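Local coordinates for protein Mn transporter subunit (PDB 3UJP) that binds manganese ions and probably hands them to a membrane transporter for import into a cyanobacterial cell, at residues N268-S273 with G279-F284; Y213-N218 with S247-K252; A42-N47 with A166-Q171; G253-A258 with A263-N268. All blocks are in the same frame, centred on the assembly; numbering follows the deposited sequence.

Contact 1 (N268-S273 with G279-F284); sequences NLYVDS and GPVPTF. With MN (manganese (II) ion), chain D.
Y270 and V281 meet in a CH-pi contact just past the C-terminal end of strand 264-269, where the loop before helix 284-296 passes alongside, the CA atoms of Y270 and V281 7.5 Å apart. V281 CG2 lies 3.9 Å from the centroid of the Y270 ring and 23° off its normal, which places the methyl over one face. It is shifted toward the rim, since the nearest ring atom to V281 CG2 is Y270 CD1 at 3.6 Å. With V281 CG1 anti to the backbone N (chi1 -155°), the other methyl is turned to the root of the tyrosine, and CG1 comes 4.0 Å from Y270 CB. P280 adds a looser apolar touch, its CG 4.3 Å from Y270 CE1 and oblique to the ring. No hydrogen bond crosses between the segments. Two residues beyond the tyrosine, D272 binds manganese through OD2 at 1.9 Å, and H66, H131 and E197 complete the protein ligands. Around the contact, Y270 and V281 both pack on L287 of helix 284-296, and D291 of that helix accepts a bond from Y270 N. L269 is bonded through its backbone to C245 of strand 242-246, while F284 leans on helix 39-49.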
loop_
_atom_site.group_PDB
_atom_site.type_symbol
_atom_site.label_atom_id
_atom_site.label_comp_id
_atom_site.label_asym_id
_atom_site.label_seq_id
_atom_site.Cartn_x
_atom_site.Cartn_y
_atom_site.Cartn_z
ATOM N N ASN A 268 8.577 -18.003 -23.466
ATOM C CA ASN A 268 7.252 -18.110 -22.902
ATOM C C ASN A 268 6.431 -16.889 -23.268
ATOM O O ASN A 268 6.951 -15.778 -23.274
ATOM C CB ASN A 268 7.346 -18.217 -21.382
ATOM C CG ASN A 268 7.653 -19.622 -20.905
ATOM O OD1 ASN A 268 7.589 -20.586 -21.671
ATOM N ND2 ASN A 268 7.972 -19.747 -19.614
ATOM N N LEU A 269 5.160 -17.109 -23.590
ATOM C CA LEU A 269 4.192 -16.043 -23.733
ATOM C C LEU A 269 3.565 -15.953 -22.368
ATOM O O LEU A 269 3.750 -16.845 -21.570
ATOM C CB LEU A 269 3.141 -16.426 -24.765
ATOM C CG LEU A 269 3.753 -16.676 -26.143
ATOM C CD1 LEU A 269 2.727 -17.155 -27.173
ATOM C CD2 LEU A 269 4.423 -15.401 -26.607
ATOM N N TYR A 270 2.820 -14.901 -22.080
ATOM C CA TYR A 270 2.267 -14.756 -20.755
ATOM C C TYR A 270 0.754 -14.606 -20.808
ATOM O O TYR A 270 0.284 -13.651 -21.385
ATOM C CB TYR A 270 2.907 -13.553 -20.092
ATOM C CG TYR A 270 4.355 -13.784 -19.669
ATOM C CD1 TYR A 270 5.396 -13.771 -20.600
ATOM C CD2 TYR A 270 4.685 -14.023 -18.328
ATOM C CE1 TYR A 270 6.721 -13.977 -20.205
ATOM C CE2 TYR A 270 6.010 -14.236 -17.923
ATOM C CZ TYR A 270 7.021 -14.211 -18.863
ATOM O OH TYR A 270 8.332 -14.418 -18.455
ATOM N N VAL A 271 -0.017 -15.530 -20.222
ATOM C CA VAL A 271 -1.479 -15.389 -20.215
ATOM C C VAL A 271 -2.132 -15.364 -18.853
ATOM O O VAL A 271 -2.931 -14.476 -18.547
ATOM C CB VAL A 271 -2.213 -16.500 -20.952
ATOM C CG1 VAL A 271 -3.028 -15.900 -22.051
ATOM C CG2 VAL A 271 -1.265 -17.570 -21.448
ATOM N N ASP A 272 -1.830 -16.388 -18.065
ATOM C CA ASP A 272 -2.530 -16.624 -16.814
ATOM C C ASP A 272 -1.815 -15.969 -15.645
ATOM O O ASP A 272 -2.258 -16.083 -14.505
ATOM C CB ASP A 272 -2.698 -18.125 -16.592
ATOM C CG ASP A 272 -3.670 -18.781 -17.607
ATOM O OD1 ASP A 272 -4.426 -18.076 -18.281
ATOM O OD2 ASP A 272 -3.694 -20.016 -17.708
ATOM N N SER A 273 -0.715 -15.282 -15.931
ATOM C CA SER A 273 0.057 -14.607 -14.895
ATOM C C SER A 273 1.135 -13.713 -15.503
ATOM O O SER A 273 1.682 -14.017 -16.565
ATOM C CB SER A 273 0.694 -15.629 -13.950
ATOM O OG SER A 273 1.936 -15.160 -13.455
ATOM N N GLY A 279 12.226 -8.869 -15.388
ATOM C CA GLY A 279 11.624 -9.581 -16.501
ATOM C C GLY A 279 10.460 -8.805 -17.101
ATOM O O GLY A 279 9.976 -7.836 -16.497
ATOM N N PRO A 280 9.985 -9.238 -18.289
ATOM C CA PRO A 280 8.974 -8.519 -19.080
ATOM C C PRO A 280 7.606 -8.663 -18.435
ATOM O O PRO A 280 7.489 -9.391 -17.444
ATOM C CB PRO A 280 8.987 -9.273 -20.403
ATOM C CG PRO A 280 9.372 -10.659 -20.030
ATOM C CD PRO A 280 10.238 -10.591 -18.815
ATOM N N VAL A 281 6.583 -7.998 -18.961
ATOM C CA VAL A 281 5.240 -8.245 -18.429
ATOM C C VAL A 281 5.111 -8.067 -16.903
ATOM O O VAL A 281 4.669 -8.977 -16.214
ATOM C CB VAL A 281 4.784 -9.697 -18.727
ATOM C CG1 VAL A 281 3.294 -9.773 -18.758
ATOM C CG2 VAL A 281 5.329 -10.180 -20.039
ATOM N N PRO A 282 5.505 -6.906 -16.363
ATOM C CA PRO A 282 5.151 -6.699 -14.969
ATOM C C PRO A 282 3.755 -6.076 -14.883
ATOM O O PRO A 282 3.258 -5.911 -13.765
ATOM C CB PRO A 282 6.202 -5.703 -14.508
ATOM C CG PRO A 282 6.387 -4.834 -15.726
ATOM C CD PRO A 282 6.252 -5.758 -16.908
ATOM N N THR A 283 3.136 -5.745 -16.021
ATOM C CA THR A 283 1.767 -5.206 -16.027
ATOM C C THR A 283 0.859 -5.723 -17.156
ATOM O O THR A 283 1.342 -6.216 -18.156
ATOM C CB THR A 283 1.765 -3.653 -16.000
ATOM O OG1 THR A 283 1.820 -3.103 -17.336
ATOM C CG2 THR A 283 2.915 -3.141 -15.112
ATOM N N PHE A 284 -0.463 -5.637 -17.005
ATOM C CA PHE A 284 -1.311 -6.189 -18.056
ATOM C C PHE A 284 -1.032 -5.592 -19.425
ATOM O O PHE A 284 -0.869 -6.322 -20.398
ATOM C CB PHE A 284 -2.799 -6.075 -17.775
ATOM C CG PHE A 284 -3.647 -6.675 -18.877
ATOM C CD1 PHE A 284 -3.300 -7.889 -19.436
ATOM C CD2 PHE A 284 -4.776 -6.034 -19.355
ATOM C CE1 PHE A 284 -4.051 -8.456 -20.436
ATOM C CE2 PHE A 284 -5.541 -6.606 -20.377
ATOM C CZ PHE A 284 -5.172 -7.809 -20.915
HETATM MN MN MN D . -4.968 -20.815 -18.920
#

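Contact 2 (Y213-N218 with S247-K252); sequences YMWPIN and STVSDK
V249 and W215 carry this contact between two loops, one following strand 210-213 and the other following strand 242-246. Their side chains approach from opposite directions and meet edge-on: V249 CB is 3.7 Å from W215 CZ2 and lies close to the plane of the indole. The two methyls flank that approach, with V249 CG1 3.9 Å and V249 CG2 4.0 Å from the same W215 CZ2, so the whole branched head of the valine abuts the six-membered ring at its rim. In W215, CG sits between the backbone N and the carbonyl carbon (chi1 66°), and this rotation directs the indole across to the second loop. S250, third in buried surface, takes part mainly through its backbone: S250 O is 4.4 Å from W215 CH2, again near the ring plane, a loose approach with no hydrogen bond. N218 reaches V249 CG1 at about a right angle. The nearest atom of its side chain is about 3 Å from the bound manganese ion, so the edge of the contact adjoins the metal site. F223 meets the W215 ring with planes only about 5° apart. W215 is bonded through its backbone to C196 and G198, C196 being joined to C245 by a disulfide. The chain turns a corner at M214, which packs on V231 of helix 225-236, while Q227 of that helix touches W215.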
loop_
_atom_site.group_PDB
_atom_site.type_symbol
_atom_site.label_atom_id
_atom_site.label_comp_id
_atom_site.label_asym_id
_atom_site.label_seq_id
_atom_site.Cartn_x
_atom_site.Cartn_y
_atom_site.Cartn_z
ATOM N N TYR A 213 -2.509 -25.435 -30.560
ATOM C CA TYR A 213 -2.210 -25.654 -29.146
ATOM C C TYR A 213 -1.931 -27.121 -28.793
ATOM O O TYR A 213 -2.429 -28.034 -29.456
ATOM C CB TYR A 213 -3.329 -25.087 -28.278
ATOM C CG TYR A 213 -4.711 -25.505 -28.692
ATOM C CD1 TYR A 213 -5.154 -26.806 -28.477
ATOM C CD2 TYR A 213 -5.591 -24.596 -29.271
ATOM C CE1 TYR A 213 -6.435 -27.203 -28.836
ATOM C CE2 TYR A 213 -6.887 -24.974 -29.641
ATOM C CZ TYR A 213 -7.305 -26.287 -29.416
ATOM O OH TYR A 213 -8.582 -26.694 -29.765
ATOM N N MET A 214 -1.124 -27.345 -27.761
ATOM C CA MET A 214 -0.797 -28.708 -27.346
ATOM C C MET A 214 -1.930 -29.305 -26.493
ATOM O O MET A 214 -2.057 -30.530 -26.374
ATOM C CB MET A 214 0.536 -28.742 -26.609
ATOM C CG MET A 214 1.291 -30.021 -26.775
ATOM S SD MET A 214 3.048 -29.702 -26.555
ATOM C CE MET A 214 3.167 -29.376 -24.790
ATOM N N TRP A 215 -2.749 -28.417 -25.917
ATOM C CA TRP A 215 -3.977 -28.786 -25.202
ATOM C C TRP A 215 -4.900 -27.577 -25.024
ATOM O O TRP A 215 -4.439 -26.462 -24.740
ATOM C CB TRP A 215 -3.666 -29.433 -23.851
ATOM C CG TRP A 215 -3.031 -28.525 -22.885
ATOM C CD1 TRP A 215 -3.654 -27.660 -22.066
ATOM C CD2 TRP A 215 -1.630 -28.389 -22.634
ATOM N NE1 TRP A 215 -2.737 -26.991 -21.306
ATOM C CE2 TRP A 215 -1.482 -27.420 -21.639
ATOM C CE3 TRP A 215 -0.491 -29.009 -23.146
ATOM C CZ2 TRP A 215 -0.243 -27.046 -21.136
ATOM C CZ3 TRP A 215 0.736 -28.641 -22.657
ATOM C CH2 TRP A 215 0.857 -27.668 -21.657
ATOM N N PRO A 216 -6.212 -27.809 -25.184
ATOM C CA PRO A 216 -7.227 -26.761 -25.259
ATOM C C PRO A 216 -7.108 -25.808 -24.089
ATOM O O PRO A 216 -6.912 -24.597 -24.292
ATOM C CB PRO A 216 -8.538 -27.545 -25.143
ATOM C CG PRO A 216 -8.232 -28.922 -25.606
ATOM C CD PRO A 216 -6.812 -29.159 -25.170
ATOM N N ILE A 217 -7.230 -26.374 -22.881
ATOM C CA ILE A 217 -7.263 -25.641 -21.617
ATOM C C ILE A 217 -6.655 -26.564 -20.563
ATOM O O ILE A 217 -6.300 -27.675 -20.877
ATOM C CB ILE A 217 -8.700 -25.312 -21.271
ATOM C CG1 ILE A 217 -8.803 -24.130 -20.304
ATOM C CG2 ILE A 217 -9.398 -26.538 -20.766
ATOM C CD1 ILE A 217 -10.247 -23.758 -19.958
ATOM N N ASN A 218 -6.532 -26.132 -19.321
ATOM C CA ASN A 218 -5.868 -26.959 -18.311
ATOM C C ASN A 218 -6.758 -27.912 -17.530
ATOM O O ASN A 218 -7.859 -27.561 -17.153
ATOM C CB ASN A 218 -5.199 -26.054 -17.308
ATOM C CG ASN A 218 -4.238 -25.132 -17.946
ATOM O OD1 ASN A 218 -4.518 -23.955 -18.141
ATOM N ND2 ASN A 218 -3.091 -25.660 -18.302
ATOM N N SER A 247 4.105 -19.197 -19.292
ATOM C CA SER A 247 4.912 -19.185 -18.090
ATOM C C SER A 247 4.350 -19.976 -16.922
ATOM O O SER A 247 4.993 -20.055 -15.899
ATOM C CB SER A 247 5.164 -17.744 -17.652
ATOM O OG SER A 247 3.990 -17.141 -17.124
ATOM N N THR A 248 3.162 -20.556 -17.063
ATOM C CA THR A 248 2.526 -21.289 -15.944
ATOM C C THR A 248 2.452 -22.836 -16.096
ATOM O O THR A 248 2.044 -23.534 -15.158
ATOM C CB THR A 248 1.120 -20.709 -15.619
ATOM O OG1 THR A 248 0.284 -20.770 -16.782
ATOM C CG2 THR A 248 1.235 -19.267 -15.194
ATOM N N VAL A 249 2.871 -23.353 -17.261
ATOM C CA VAL A 249 2.733 -24.759 -17.608
ATOM C C VAL A 249 4.078 -25.354 -17.972
ATOM O O VAL A 249 5.110 -24.706 -17.784
ATOM C CB VAL A 249 1.783 -24.929 -18.797
ATOM C CG1 VAL A 249 0.442 -24.318 -18.462
ATOM C CG2 VAL A 249 2.363 -24.257 -20.027
ATOM N N SER A 250 4.039 -26.570 -18.528
ATOM C CA SER A 250 5.203 -27.433 -18.795
ATOM C C SER A 250 5.862 -27.169 -20.155
ATOM O O SER A 250 5.242 -27.340 -21.203
ATOM C CB SER A 250 4.746 -28.904 -18.702
ATOM O OG SER A 250 5.751 -29.823 -19.071
ATOM N N ASP A 251 7.124 -26.767 -20.159
ATOM C CA ASP A 251 7.812 -26.538 -21.436
ATOM C C ASP A 251 8.236 -27.856 -22.088
ATOM O O ASP A 251 8.477 -27.918 -23.282
ATOM C CB ASP A 251 9.015 -25.592 -21.267
ATOM C CG ASP A 251 10.087 -26.158 -20.325
ATOM O OD1 ASP A 251 9.799 -27.115 -19.561
ATOM O OD2 ASP A 251 11.225 -25.634 -20.337
ATOM N N LYS A 252 8.301 -28.906 -21.286
ATOM C CA LYS A 252 8.788 -30.215 -21.729
ATOM C C LYS A 252 8.139 -30.792 -22.993
ATOM O O LYS A 252 8.809 -31.412 -23.826
ATOM C CB LYS A 252 8.674 -31.213 -20.582
ATOM C CG LYS A 252 9.405 -30.758 -19.322
ATOM C CD LYS A 252 9.288 -31.801 -18.221
ATOM C CE LYS A 252 7.816 -32.170 -17.925
ATOM N NZ LYS A 252 7.644 -33.208 -16.835
#

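Contact 3 (A42-N47 with A166-Q171); sequences ADMVQN and AVYSEQ
Y168 of helix 158-183 reaches across to N47 of helix 39-49 in a helix-helix crossing. Helix 158-183 is probably the long helix that links the two lobes in metal-binding proteins of this family. The axes of the two short segments pass 10.7 Å apart at 130°, a separation spanned by the tyrosine, whose CG is anti to its own backbone N (chi1 -157°). Stacking dominates. N47 CB stands 3.6 Å from the centroid of the Y168 ring, almost on its normal, giving a CH-pi contact over the centre of one face. The amide follows the same face with its plane 3° from that of the ring, and N47 CG is 3.6 Å from Y168 CE1. Looser packing comes from M44, whose backbone O lies 4.0 Å from Y168 CE2, oblique to the ring; in its side chain, CG comes only to 4.4 Å from Y168 OH. Were Y168 an alanine, the amide of N47 would probably lose the surface it lies on and a gap would open between the helices. Among polar groups, D43 OD2 is 3.7 Å from Y168 OH but takes its hydrogen bond from F284 N. On the long helix E170 accepts a bond from M89 N of the second subunit. A bond within its own helix helps to fix the stacked amide: N47 ND2 donates to D43 O at 3.1 Å, from above the carbonyl plane.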
loop_
_atom_site.group_PDB
_atom_site.type_symbol
_atom_site.label_atom_id
_atom_site.label_comp_id
_atom_site.label_asym_id
_atom_site.label_seq_id
_atom_site.Cartn_x
_atom_site.Cartn_y
_atom_site.Cartn_z
ATOM N N ALA A 42 -5.320 -8.724 -11.081
ATOM C CA ALA A 42 -4.921 -7.816 -10.002
ATOM C C ALA A 42 -4.417 -6.467 -10.535
ATOM O O ALA A 42 -4.731 -5.421 -9.964
ATOM C CB ALA A 42 -3.904 -8.476 -9.052
ATOM N N ASP A 43 -3.662 -6.501 -11.641
ATOM C CA ASP A 43 -3.114 -5.301 -12.280
ATOM C C ASP A 43 -4.174 -4.494 -13.016
ATOM O O ASP A 43 -4.145 -3.279 -12.983
ATOM C CB ASP A 43 -1.995 -5.673 -13.241
ATOM C CG ASP A 43 -1.450 -4.472 -13.990
ATOM O OD1 ASP A 43 -0.689 -3.688 -13.382
ATOM O OD2 ASP A 43 -1.779 -4.310 -15.191
ATOM N N MET A 44 -5.097 -5.177 -13.684
ATOM C CA MET A 44 -6.251 -4.531 -14.309
ATOM C C MET A 44 -7.142 -3.794 -13.313
ATOM O O MET A 44 -7.620 -2.700 -13.607
ATOM C CB MET A 44 -7.132 -5.545 -15.010
ATOM C CG MET A 44 -6.463 -6.305 -16.093
ATOM S SD MET A 44 -7.686 -7.228 -17.056
ATOM C CE MET A 44 -9.042 -6.058 -17.138
ATOM N N VAL A 45 -7.414 -4.386 -12.149
ATOM C CA VAL A 45 -8.263 -3.682 -11.195
ATOM C C VAL A 45 -7.456 -2.609 -10.479
ATOM O O VAL A 45 -7.935 -1.489 -10.293
ATOM C CB VAL A 45 -8.996 -4.607 -10.186
ATOM C CG1 VAL A 45 -9.729 -5.718 -10.907
ATOM C CG2 VAL A 45 -8.046 -5.175 -9.176
ATOM N N GLN A 46 -6.224 -2.936 -10.102
ATOM C CA GLN A 46 -5.381 -1.938 -9.460
ATOM C C GLN A 46 -5.320 -0.703 -10.356
ATOM O O GLN A 46 -5.074 0.411 -9.891
ATOM C CB GLN A 46 -3.983 -2.487 -9.125
ATOM C CG GLN A 46 -2.906 -1.404 -8.898
ATOM C CD GLN A 46 -2.945 -0.720 -7.504
ATOM O OE1 GLN A 46 -4.003 -0.306 -7.003
ATOM N NE2 GLN A 46 -1.765 -0.587 -6.888
ATOM N N ASN A 47 -5.582 -0.899 -11.645
ATOM C CA ASN A 47 -5.539 0.210 -12.571
ATOM C C ASN A 47 -6.801 1.045 -12.629
ATOM O O ASN A 47 -6.736 2.178 -13.062
ATOM C CB ASN A 47 -5.040 -0.212 -13.956
ATOM C CG ASN A 47 -3.571 0.140 -14.158
ATOM O OD1 ASN A 47 -3.232 1.320 -14.222
ATOM N ND2 ASN A 47 -2.695 -0.874 -14.230
ATOM N N ALA A 166 -11.740 5.484 -17.478
ATOM C CA ALA A 166 -11.590 6.303 -18.680
ATOM C C ALA A 166 -10.172 6.204 -19.248
ATOM O O ALA A 166 -9.964 5.779 -20.392
ATOM C CB ALA A 166 -11.923 7.756 -18.350
ATOM N N VAL A 167 -9.203 6.616 -18.432
ATOM C CA VAL A 167 -7.796 6.574 -18.791
ATOM C C VAL A 167 -7.311 5.151 -19.112
ATOM O O VAL A 167 -6.544 4.952 -20.031
ATOM C CB VAL A 167 -6.927 7.188 -17.673
ATOM C CG1 VAL A 167 -5.449 6.847 -17.851
ATOM C CG2 VAL A 167 -7.142 8.672 -17.608
ATOM N N TYR A 168 -7.746 4.144 -18.368
ATOM C CA TYR A 168 -7.306 2.781 -18.674
ATOM C C TYR A 168 -7.996 2.324 -19.965
ATOM O O TYR A 168 -7.353 1.746 -20.835
ATOM C CB TYR A 168 -7.568 1.827 -17.492
ATOM C CG TYR A 168 -6.696 0.597 -17.493
ATOM C CD1 TYR A 168 -5.329 0.708 -17.624
ATOM C CD2 TYR A 168 -7.235 -0.688 -17.355
ATOM C CE1 TYR A 168 -4.500 -0.433 -17.622
ATOM C CE2 TYR A 168 -6.420 -1.835 -17.363
ATOM C CZ TYR A 168 -5.045 -1.703 -17.489
ATOM O OH TYR A 168 -4.203 -2.811 -17.509
ATOM N N SER A 169 -9.292 2.594 -20.101
ATOM C CA SER A 169 -10.017 2.218 -21.314
ATOM C C SER A 169 -9.301 2.783 -22.532
ATOM O O SER A 169 -9.137 2.122 -23.554
ATOM C CB SER A 169 -11.458 2.742 -21.293
ATOM O OG SER A 169 -12.265 2.058 -20.350
ATOM N N GLU A 170 -8.872 4.029 -22.399
ATOM C CA GLU A 170 -8.224 4.735 -23.480
ATOM C C GLU A 170 -6.869 4.155 -23.849
ATOM O O GLU A 170 -6.498 4.146 -25.007
ATOM C CB GLU A 170 -8.040 6.192 -23.099
ATOM C CG GLU A 170 -6.800 6.775 -23.724
ATOM C CD GLU A 170 -6.430 8.119 -23.151
ATOM O OE1 GLU A 170 -5.810 8.156 -22.057
ATOM O OE2 GLU A 170 -6.750 9.134 -23.810
ATOM N N GLN A 171 -6.117 3.697 -22.862
ATOM C CA GLN A 171 -4.792 3.135 -23.125
ATOM C C GLN A 171 -4.906 1.713 -23.639
ATOM O O GLN A 171 -3.976 1.202 -24.247
ATOM C CB GLN A 171 -3.937 3.124 -21.863
ATOM C CG GLN A 171 -3.661 4.479 -21.279
ATOM C CD GLN A 171 -3.261 4.375 -19.842
ATOM O OE1 GLN A 171 -3.201 3.281 -19.304
ATOM N NE2 GLN A 171 -2.990 5.516 -19.202
#

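Contact 4 (G253-A258 with A263-N268); sequences GQKQVA and ARFGGN
F265, near the start of strand 264-269, packs against Q254 and K255 of helix 252-256 and A258 just beyond them, within the beta-alpha-beta unit of strand 242-246, helix 252-256 and strand 264-269. The phenylalanine has the largest buried surface here and is approached in two ways. K255 covers a face: its CG is 4.3 Å from the centroid of the F265 ring and 13° off the normal, a CH-pi contact shifted toward the rim. Beyond CG the lysine chain is extended, carrying CE to 4.1 Å from F265 CE2 and on to NZ, which forms a salt bridge with D251. Q254 comes at the edge instead, its CG near the ring plane and 3.4 Å from F265 CE1. F265 CG is anti to the backbone N (chi1 -177°), which sends the ring out from the strand toward the helix. In this crossover the contact between the helix and the strand it leads to is mainly one of side chains, and no hydrogen bond links the segments. With an alanine in place of F265, the aliphatic part of K255 would probably lose the ring it lies on, and Q254 CG would be left facing a gap. Nearer the turn the backbones close up, the CA atoms of A258 and A263 standing 5.3 Å apart. A258 CB is 4.3 Å from F265 CB and 4.2 Å from A263 O. R264 is bonded through its backbone to I243 and P241, and V257 packs on I243 and on V231 of helix 225-236.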
loop_
_atom_site.group_PDB
_atom_site.type_symbol
_atom_site.label_atom_id
_atom_site.label_comp_id
_atom_site.label_asym_id
_atom_site.label_seq_id
_atom_site.Cartn_x
_atom_site.Cartn_y
_atom_site.Cartn_z
ATOM N N GLY A 253 6.836 -30.599 -23.141
ATOM C CA GLY A 253 6.152 -31.091 -24.318
ATOM C C GLY A 253 6.445 -30.263 -25.553
ATOM O O GLY A 253 6.568 -30.810 -26.651
ATOM N N GLN A 254 6.540 -28.941 -25.381
ATOM C CA GLN A 254 6.767 -28.020 -26.502
ATOM C C GLN A 254 8.189 -28.104 -27.009
ATOM O O GLN A 254 8.430 -28.223 -28.214
ATOM C CB GLN A 254 6.518 -26.585 -26.078
ATOM C CG GLN A 254 6.404 -25.644 -27.244
ATOM C CD GLN A 254 5.086 -25.792 -27.969
ATOM O OE1 GLN A 254 4.288 -24.860 -28.015
ATOM N NE2 GLN A 254 4.845 -26.972 -28.540
ATOM N N LYS A 255 9.129 -28.004 -26.076
ATOM C CA LYS A 255 10.514 -28.349 -26.352
ATOM C C LYS A 255 10.642 -29.660 -27.175
ATOM O O LYS A 255 11.417 -29.712 -28.136
ATOM C CB LYS A 255 11.321 -28.400 -25.044
ATOM C CG LYS A 255 11.733 -27.014 -24.556
ATOM C CD LYS A 255 12.535 -27.071 -23.271
ATOM C CE LYS A 255 13.034 -25.684 -22.882
ATOM N NZ LYS A 255 13.603 -25.664 -21.490
ATOM N N GLN A 256 9.877 -30.697 -26.816
ATOM C CA GLN A 256 9.840 -31.954 -27.586
ATOM C C GLN A 256 9.594 -31.702 -29.079
ATOM O O GLN A 256 10.403 -32.068 -29.930
ATOM C CB GLN A 256 8.744 -32.901 -27.060
ATOM C CG GLN A 256 9.001 -33.589 -25.710
ATOM C CD GLN A 256 7.925 -34.632 -25.363
ATOM O OE1 GLN A 256 7.402 -35.320 -26.247
ATOM N NE2 GLN A 256 7.587 -34.736 -24.074
ATOM N N VAL A 257 8.458 -31.089 -29.387
ATOM C CA VAL A 257 8.091 -30.789 -30.766
ATOM C C VAL A 257 9.073 -29.802 -31.429
ATOM O O VAL A 257 8.937 -29.462 -32.607
ATOM C CB VAL A 257 6.616 -30.272 -30.860
ATOM C CG1 VAL A 257 5.972 -30.247 -29.486
ATOM C CG2 VAL A 257 6.554 -28.898 -31.532
ATOM N N ALA A 258 10.072 -29.366 -30.668
ATOM C CA ALA A 258 11.046 -28.393 -31.159
ATOM C C ALA A 258 12.343 -29.058 -31.624
ATOM O O ALA A 258 12.850 -28.762 -32.719
ATOM C CB ALA A 258 11.336 -27.345 -30.087
ATOM N N ALA A 263 11.737 -26.334 -35.550
ATOM C CA ALA A 263 11.265 -24.989 -35.248
ATOM C C ALA A 263 12.098 -24.363 -34.117
ATOM O O ALA A 263 12.703 -25.072 -33.311
ATOM C CB ALA A 263 9.795 -25.007 -34.904
ATOM N N ARG A 264 12.161 -23.035 -34.076
ATOM C CA ARG A 264 12.884 -22.342 -33.018
ATOM C C ARG A 264 11.942 -22.256 -31.820
ATOM O O ARG A 264 10.772 -21.903 -31.967
ATOM C CB ARG A 264 13.319 -20.942 -33.496
ATOM C CG ARG A 264 14.616 -20.376 -32.866
ATOM C CD ARG A 264 14.456 -20.108 -31.364
ATOM N NE ARG A 264 14.747 -18.729 -30.945
ATOM C CZ ARG A 264 14.049 -17.651 -31.305
ATOM N NH1 ARG A 264 14.394 -16.455 -30.847
ATOM N NH2 ARG A 264 13.013 -17.756 -32.135
ATOM N N PHE A 265 12.421 -22.602 -30.635
ATOM C CA PHE A 265 11.574 -22.428 -29.463
ATOM C C PHE A 265 11.686 -20.990 -28.973
ATOM O O PHE A 265 12.667 -20.605 -28.321
ATOM C CB PHE A 265 11.914 -23.439 -28.352
ATOM C CG PHE A 265 11.010 -23.350 -27.124
ATOM C CD1 PHE A 265 9.658 -23.651 -27.209
ATOM C CD2 PHE A 265 11.522 -22.989 -25.881
ATOM C CE1 PHE A 265 8.845 -23.572 -26.090
ATOM C CE2 PHE A 265 10.705 -22.913 -24.764
ATOM C CZ PHE A 265 9.372 -23.204 -24.868
ATOM N N GLY A 266 10.692 -20.180 -29.325
ATOM C CA GLY A 266 10.550 -18.877 -28.712
ATOM C C GLY A 266 10.349 -19.191 -27.250
ATOM O O GLY A 266 10.057 -20.332 -26.889
ATOM N N GLY A 267 10.510 -18.209 -26.383
ATOM C CA GLY A 267 10.396 -18.514 -24.966
ATOM C C GLY A 267 8.974 -18.765 -24.481
ATOM O O GLY A 267 8.254 -19.619 -25.011
ATOM N N ASN A 268 8.577 -18.003 -23.466
ATOM C CA ASN A 268 7.252 -18.110 -22.902
ATOM C C ASN A 268 6.431 -16.889 -23.268
ATOM O O ASN A 268 6.951 -15.778 -23.274
ATOM C CB ASN A 268 7.346 -18.217 -21.382
ATOM C CG ASN A 268 7.653 -19.622 -20.905
ATOM O OD1 ASN A 268 7.589 -20.586 -21.671
ATOM N ND2 ASN A 268 7.972 -19.747 -19.614
#

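How the contacts relate
From the N terminus, contact 3 comes first and closes the longest loop, with 118 residues between its segments, bringing helix 39-49 to helix 158-183. Contact 2 follows with a loop of 28 residues, joining the loops after strands 210-213 and 242-246. Contact 4, with four, ties helix 252-256 to strand 264-269, and contact 1, with five, the end of that strand to the loop before helix 284-296. All are in series, so none nests in or crosses another. Contacts 4 and 1 share N268. Contact 2 touches both: M214 CE is 3.5 Å from Q254 N, and S247 OG is 3.4 Å from Y270 CD2. F284 CB, 3.6 Å from Y168 OH, links contact 1 to contact 3, which touches neither of the others.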